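Local coordinates for protein alpha-galactosidase 1 (Saccharomyces cerevisiae, PDB 3LRK) that hydrolyses terminal, non-reducing alpha-D-galactose residues from alpha-galactosides such as galactose oligosaccharides and galactomannans, working as a secreted, glycosylated homotetramer, at residues I69-S77 against A87-M96. The protein carries 1 engineered substitution. Numbering follows the deposited sequence.
Sequences IILDDCWSS and ADEQKFPNGM
In the beta-alpha loop after strand 68-70 of the TIM barrel, which carries the substrate-binding Asp72 and Asp73, the backbone carbonyls of Cys74 and Trp75 hold residues 87-96. Trp75 O takes the amide N of Asp88 at 2.9 Å; the N-H...O angle of 168° makes the bond nearly straight, and the amide arrives in the carbonyl plane on a lone pair. One residue earlier, Cys74 O accepts from Lys91 NZ at 2.7 Å, also in the carbonyl plane. The lysine chain is extended beyond CG, which carries NZ across to this carbonyl, and the same ammonium also donates to Cys42 O, so it joins both halves of the Cys42-Cys74 disulfide. A methionine in place of Lys91 would probably leave the carbonyls of Cys74 and Cys42 without this shared donor.

Asp88 organises its own turn: with CG anti to the backbone N (chi1 -178°), OD1 accepts from Lys91 N at 2.9 Å, an Asx motif, while a water donates to both OD2 and Ser76 O. Apolar side chains pack alongside these polar links. Leu71 CD2 packs 3.6 Å from Phe92 CZ and sits tightly against Met96 CE, at 3.4 Å; Trp75 CB touches Phe92 CE1 at 3.7 Å. Ala87 meets the edge of the indole, its CA 3.7 Å from Trp75 CZ3. Met96 SD lies 5.4 Å from the centroid of the six-membered ring of Trp75, 53° off its normal, an oblique Met-aromatic contact. Trp75 NE1 hydrogen-bonds to Tyr113 O, on the neighbouring strand 109-115.

Ser76 and Ala87 form an antiparallel non-hydrogen-bonded pair: strands 76-79 and 85-87 make a small antiparallel hairpin within the beta-alpha loop that leads to helix 96-105 of this GH27 TIM barrel.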
ATOM      1  N   ILE A  69     -23.557  20.146 -23.417  1.00 20.99           N
ATOM      2  CA  ILE A  69     -22.458  20.900 -24.030  1.00 20.42           C
ATOM      3  C   ILE A  69     -21.577  21.407 -22.895  1.00 20.05           C
ATOM      4  O   ILE A  69     -21.943  22.360 -22.169  1.00 20.06           O
ATOM      5  CB  ILE A  69     -22.983  22.093 -24.895  1.00 20.24           C
ATOM      6  CG1 ILE A  69     -23.929  21.591 -26.002  1.00 20.78           C
ATOM      7  CG2 ILE A  69     -21.812  22.915 -25.473  1.00 20.79           C
ATOM      8  CD1 ILE A  69     -23.296  20.552 -26.973  1.00 21.01           C
ATOM      9  N   ILE A  70     -20.434  20.750 -22.720  1.00 19.83           N
ATOM     10  CA  ILE A  70     -19.598  20.988 -21.546  1.00 19.77           C
ATOM     11  C   ILE A  70     -18.368  21.824 -21.883  1.00 19.61           C
ATOM     12  O   ILE A  70     -17.443  21.359 -22.548  1.00 19.71           O
ATOM     13  CB  ILE A  70     -19.158  19.671 -20.852  1.00 19.80           C
ATOM     14  CG1 ILE A  70     -20.361  18.763 -20.569  1.00 18.73           C
ATOM     15  CG2 ILE A  70     -18.389  19.982 -19.556  1.00 19.31           C
ATOM     16  CD1 ILE A  70     -19.992  17.269 -20.466  1.00 20.43           C
ATOM     17  N   LEU A  71     -18.391  23.064 -21.410  1.00 19.67           N
ATOM     18  CA  LEU A  71     -17.273  23.986 -21.516  1.00 19.78           C
ATOM     19  C   LEU A  71     -16.274  23.602 -20.430  1.00 20.45           C
ATOM     20  O   LEU A  71     -16.635  23.535 -19.249  1.00 20.26           O
ATOM     21  CB  LEU A  71     -17.747  25.424 -21.308  1.00 19.27           C
ATOM     22  CG  LEU A  71     -16.691  26.543 -21.235  1.00 19.17           C
ATOM     23  CD1 LEU A  71     -15.996  26.757 -22.571  1.00 20.11           C
ATOM     24  CD2 LEU A  71     -17.306  27.826 -20.729  1.00 18.27           C
ATOM     25  N   ASP A  72     -15.033  23.356 -20.838  1.00 20.60           N
ATOM     26  CA  ASP A  72     -13.983  22.893 -19.928  1.00 20.90           C
ATOM     27  C   ASP A  72     -13.189  24.081 -19.351  1.00 20.71           C
ATOM     28  O   ASP A  72     -13.761  25.134 -19.087  1.00 21.12           O
ATOM     29  CB  ASP A  72     -13.091  21.869 -20.656  1.00 20.81           C
ATOM     30  CG  ASP A  72     -12.499  20.815 -19.714  1.00 22.15           C
ATOM     31  OD1 ASP A  72     -13.154  19.783 -19.452  1.00 22.96           O
ATOM     32  OD2 ASP A  72     -11.360  21.018 -19.247  1.00 23.23           O
ATOM     33  N   ASP A  73     -11.886  23.893 -19.139  1.00 21.28           N
ATOM     34  CA  ASP A  73     -11.003  24.840 -18.437  1.00 21.64           C
ATOM     35  C   ASP A  73     -10.791  26.145 -19.233  1.00 22.61           C
ATOM     36  O   ASP A  73     -11.248  26.263 -20.370  1.00 22.84           O
ATOM     37  CB  ASP A  73      -9.653  24.138 -18.197  1.00 21.04           C
ATOM     38  CG  ASP A  73      -8.888  24.650 -16.961  1.00 21.18           C
ATOM     39  OD1 ASP A  73      -9.145  25.760 -16.432  1.00 18.91           O
ATOM     40  OD2 ASP A  73      -7.999  23.899 -16.510  1.00 19.36           O
ATOM     41  N   CYS A  74     -10.097  27.113 -18.619  1.00 23.33           N
ATOM     42  CA  CYS A  74      -9.598  28.343 -19.286  1.00 24.27           C
ATOM     43  C   CYS A  74     -10.661  29.355 -19.717  1.00 24.14           C
ATOM     44  O   CYS A  74     -10.475  30.099 -20.697  1.00 24.59           O
ATOM     45  CB  CYS A  74      -8.712  28.003 -20.494  1.00 24.60           C
ATOM     46  SG  CYS A  74      -7.831  26.445 -20.381  1.00 27.44           S
ATOM     47  N   TRP A  75     -11.763  29.410 -18.977  1.00 23.21           N
ATOM     48  CA  TRP A  75     -12.904  30.222 -19.394  1.00 22.16           C
ATOM     49  C   TRP A  75     -12.964  31.546 -18.620  1.00 22.32           C
ATOM     50  O   TRP A  75     -13.562  32.520 -19.091  1.00 22.30           O
ATOM     51  CB  TRP A  75     -14.211  29.413 -19.246  1.00 20.86           C
ATOM     52  CG  TRP A  75     -14.507  29.029 -17.828  1.00 20.24           C
ATOM     53  CD1 TRP A  75     -14.213  27.834 -17.216  1.00 19.02           C
ATOM     54  CD2 TRP A  75     -15.127  29.848 -16.824  1.00 19.79           C
ATOM     55  NE1 TRP A  75     -14.623  27.861 -15.900  1.00 17.63           N
ATOM     56  CE2 TRP A  75     -15.181  29.081 -15.629  1.00 18.07           C
ATOM     57  CE3 TRP A  75     -15.653  31.149 -16.816  1.00 18.47           C
ATOM     58  CZ2 TRP A  75     -15.734  29.575 -14.445  1.00 18.01           C
ATOM     59  CZ3 TRP A  75     -16.199  31.641 -15.634  1.00 19.14           C
ATOM     60  CH2 TRP A  75     -16.242  30.844 -14.461  1.00 19.12           C
ATOM     61  N   SER A  76     -12.346  31.568 -17.434  1.00 21.54           N
ATOM     62  CA  SER A  76     -12.389  32.719 -16.528  1.00 21.54           C
ATOM     63  C   SER A  76     -11.169  33.635 -16.681  1.00 21.95           C
ATOM     64  O   SER A  76     -10.153  33.253 -17.267  1.00 22.06           O
ATOM     65  CB  SER A  76     -12.476  32.252 -15.070  1.00 21.47           C
ATOM     66  OG  SER A  76     -11.400  31.379 -14.754  1.00 20.58           O
ATOM     67  N   SER A  77     -11.279  34.843 -16.147  1.00 22.54           N
ATOM     68  CA  SER A  77     -10.158  35.792 -16.167  1.00 23.23           C
ATOM     69  C   SER A  77      -9.670  36.173 -14.763  1.00 23.54           C
ATOM     70  O   SER A  77      -8.647  36.848 -14.614  1.00 23.91           O
ATOM     71  CB  SER A  77     -10.540  37.038 -16.973  1.00 22.87           C
ATOM     72  OG  SER A  77     -11.638  37.708 -16.380  1.00 23.10           O
ATOM     73  N   ALA A  87     -16.085  35.575 -15.882  1.00 23.29           N
ATOM     74  CA  ALA A  87     -15.806  34.974 -17.185  1.00 24.15           C
ATOM     75  C   ALA A  87     -14.898  35.906 -17.995  1.00 24.42           C
ATOM     76  O   ALA A  87     -15.025  37.116 -17.890  1.00 24.71           O
ATOM     77  CB  ALA A  87     -17.099  34.721 -17.944  1.00 23.87           C
ATOM     78  N   ASP A  88     -13.983  35.331 -18.775  1.00 24.96           N
ATOM     79  CA  ASP A  88     -13.107  36.107 -19.640  1.00 25.99           C
ATOM     80  C   ASP A  88     -13.992  36.845 -20.655  1.00 26.83           C
ATOM     81  O   ASP A  88     -14.688  36.211 -21.445  1.00 26.34           O
ATOM     82  CB  ASP A  88     -12.105  35.180 -20.345  1.00 25.88           C
ATOM     83  CG  ASP A  88     -11.116  35.937 -21.232  1.00 26.95           C
ATOM     84  OD1 ASP A  88     -11.562  36.619 -22.171  1.00 27.22           O
ATOM     85  OD2 ASP A  88      -9.890  35.845 -21.000  1.00 27.86           O
ATOM     86  N   GLU A  89     -13.984  38.176 -20.608  1.00 28.61           N
ATOM     87  CA  GLU A  89     -14.882  38.973 -21.464  1.00 30.34           C
ATOM     88  C   GLU A  89     -14.494  39.029 -22.943  1.00 30.18           C
ATOM     89  O   GLU A  89     -15.309  39.422 -23.783  1.00 30.88           O
ATOM     90  CB  GLU A  89     -15.132  40.374 -20.892  1.00 31.13           C
ATOM     91  CG  GLU A  89     -13.916  41.080 -20.336  1.00 35.13           C
ATOM     92  CD  GLU A  89     -14.292  42.066 -19.232  1.00 40.84           C
ATOM     93  OE1 GLU A  89     -14.126  41.724 -18.025  1.00 42.53           O
ATOM     94  OE2 GLU A  89     -14.776  43.168 -19.578  1.00 42.14           O
ATOM     95  N   GLN A  90     -13.265  38.633 -23.256  1.00 29.93           N
ATOM     96  CA  GLN A  90     -12.837  38.458 -24.643  1.00 30.14           C
ATOM     97  C   GLN A  90     -13.403  37.158 -25.228  1.00 29.10           C
ATOM     98  O   GLN A  90     -13.846  37.123 -26.380  1.00 28.71           O
ATOM     99  CB  GLN A  90     -11.306  38.455 -24.741  1.00 30.29           C
ATOM    100  CG  GLN A  90     -10.625  39.554 -23.913  1.00 34.11           C
ATOM    101  CD  GLN A  90     -10.899  40.954 -24.445  1.00 38.54           C
ATOM    102  OE1 GLN A  90     -10.642  41.247 -25.619  1.00 41.62           O
ATOM    103  NE2 GLN A  90     -11.421  41.831 -23.580  1.00 40.26           N
ATOM    104  N   LYS A  91     -13.387  36.094 -24.425  1.00 27.68           N
ATOM    105  CA  LYS A  91     -13.868  34.785 -24.863  1.00 26.68           C
ATOM    106  C   LYS A  91     -15.395  34.681 -24.758  1.00 26.06           C
ATOM    107  O   LYS A  91     -16.032  34.030 -25.578  1.00 26.40           O
ATOM    108  CB  LYS A  91     -13.206  33.668 -24.038  1.00 26.56           C
ATOM    109  CG  LYS A  91     -11.687  33.575 -24.205  1.00 26.78           C
ATOM    110  CD  LYS A  91     -11.107  32.515 -23.290  1.00 26.33           C
ATOM    111  CE  LYS A  91      -9.606  32.380 -23.485  1.00 26.19           C
ATOM    112  NZ  LYS A  91      -9.073  31.164 -22.796  1.00 26.20           N
ATOM    113  N   PHE A  92     -15.963  35.322 -23.739  1.00 25.60           N
ATOM    114  CA  PHE A  92     -17.404  35.289 -23.460  1.00 25.36           C
ATOM    115  C   PHE A  92     -17.930  36.709 -23.231  1.00 25.38           C
ATOM    116  O   PHE A  92     -18.228  37.097 -22.098  1.00 25.21           O
ATOM    117  CB  PHE A  92     -17.701  34.340 -22.282  1.00 24.77           C
ATOM    118  CG  PHE A  92     -17.167  32.955 -22.506  1.00 24.71           C
ATOM    119  CD1 PHE A  92     -15.940  32.573 -21.969  1.00 23.53           C
ATOM    120  CD2 PHE A  92     -17.856  32.054 -23.313  1.00 22.97           C
ATOM    121  CE1 PHE A  92     -15.418  31.314 -22.212  1.00 23.64           C
ATOM    122  CE2 PHE A  92     -17.342  30.788 -23.569  1.00 24.89           C
ATOM    123  CZ  PHE A  92     -16.128  30.412 -23.014  1.00 24.66           C
ATOM    124  N   PRO A  93     -18.051  37.491 -24.330  1.00 25.51           N
ATOM    125  CA  PRO A  93     -18.423  38.911 -24.271  1.00 25.59           C
ATOM    126  C   PRO A  93     -19.802  39.227 -23.673  1.00 25.74           C
ATOM    127  O   PRO A  93     -20.033  40.356 -23.242  1.00 25.77           O
ATOM    128  CB  PRO A  93     -18.348  39.361 -25.738  1.00 25.89           C
ATOM    129  CG  PRO A  93     -18.386  38.119 -26.549  1.00 26.11           C
ATOM    130  CD  PRO A  93     -17.792  37.037 -25.711  1.00 25.21           C
ATOM    131  N   ASN A  94     -20.683  38.230 -23.626  1.00 25.44           N
ATOM    132  CA  ASN A  94     -22.052  38.392 -23.136  1.00 25.47           C
ATOM    133  C   ASN A  94     -22.302  37.711 -21.771  1.00 25.08           C
ATOM    134  O   ASN A  94     -23.425  37.706 -21.258  1.00 25.56           O
ATOM    135  CB  ASN A  94     -23.014  37.869 -24.204  1.00 25.28           C
ATOM    136  CG  ASN A  94     -22.806  38.560 -25.552  1.00 26.26           C
ATOM    137  OD1 ASN A  94     -22.932  39.771 -25.640  1.00 27.48           O
ATOM    138  ND2 ASN A  94     -22.458  37.795 -26.587  1.00 26.48           N
ATOM    139  N   GLY A  95     -21.244  37.176 -21.169  1.00 25.09           N
ATOM    140  CA  GLY A  95     -21.375  36.428 -19.914  1.00 23.96           C
ATOM    141  C   GLY A  95     -21.739  34.980 -20.218  1.00 23.40           C
ATOM    142  O   GLY A  95     -22.033  34.626 -21.362  1.00 22.99           O
ATOM    143  N   MET A  96     -21.711  34.135 -19.192  1.00 22.31           N
ATOM    144  CA  MET A  96     -21.986  32.713 -19.372  1.00 21.25           C
ATOM    145  C   MET A  96     -23.483  32.424 -19.475  1.00 20.86           C
ATOM    146  O   MET A  96     -23.886  31.562 -20.238  1.00 20.89           O
ATOM    147  CB  MET A  96     -21.354  31.895 -18.230  1.00 21.25           C
ATOM    148  CG  MET A  96     -19.832  32.143 -18.057  1.00 21.17           C
ATOM    149  SD  MET A  96     -18.880  32.194 -19.603  1.00 24.66           S
ATOM    150  CE  MET A  96     -19.193  30.586 -20.271  1.00 22.53           C
TER
HETATM  151  O   HOH W   1      -8.583  34.503 -19.247  1.00 27.51           O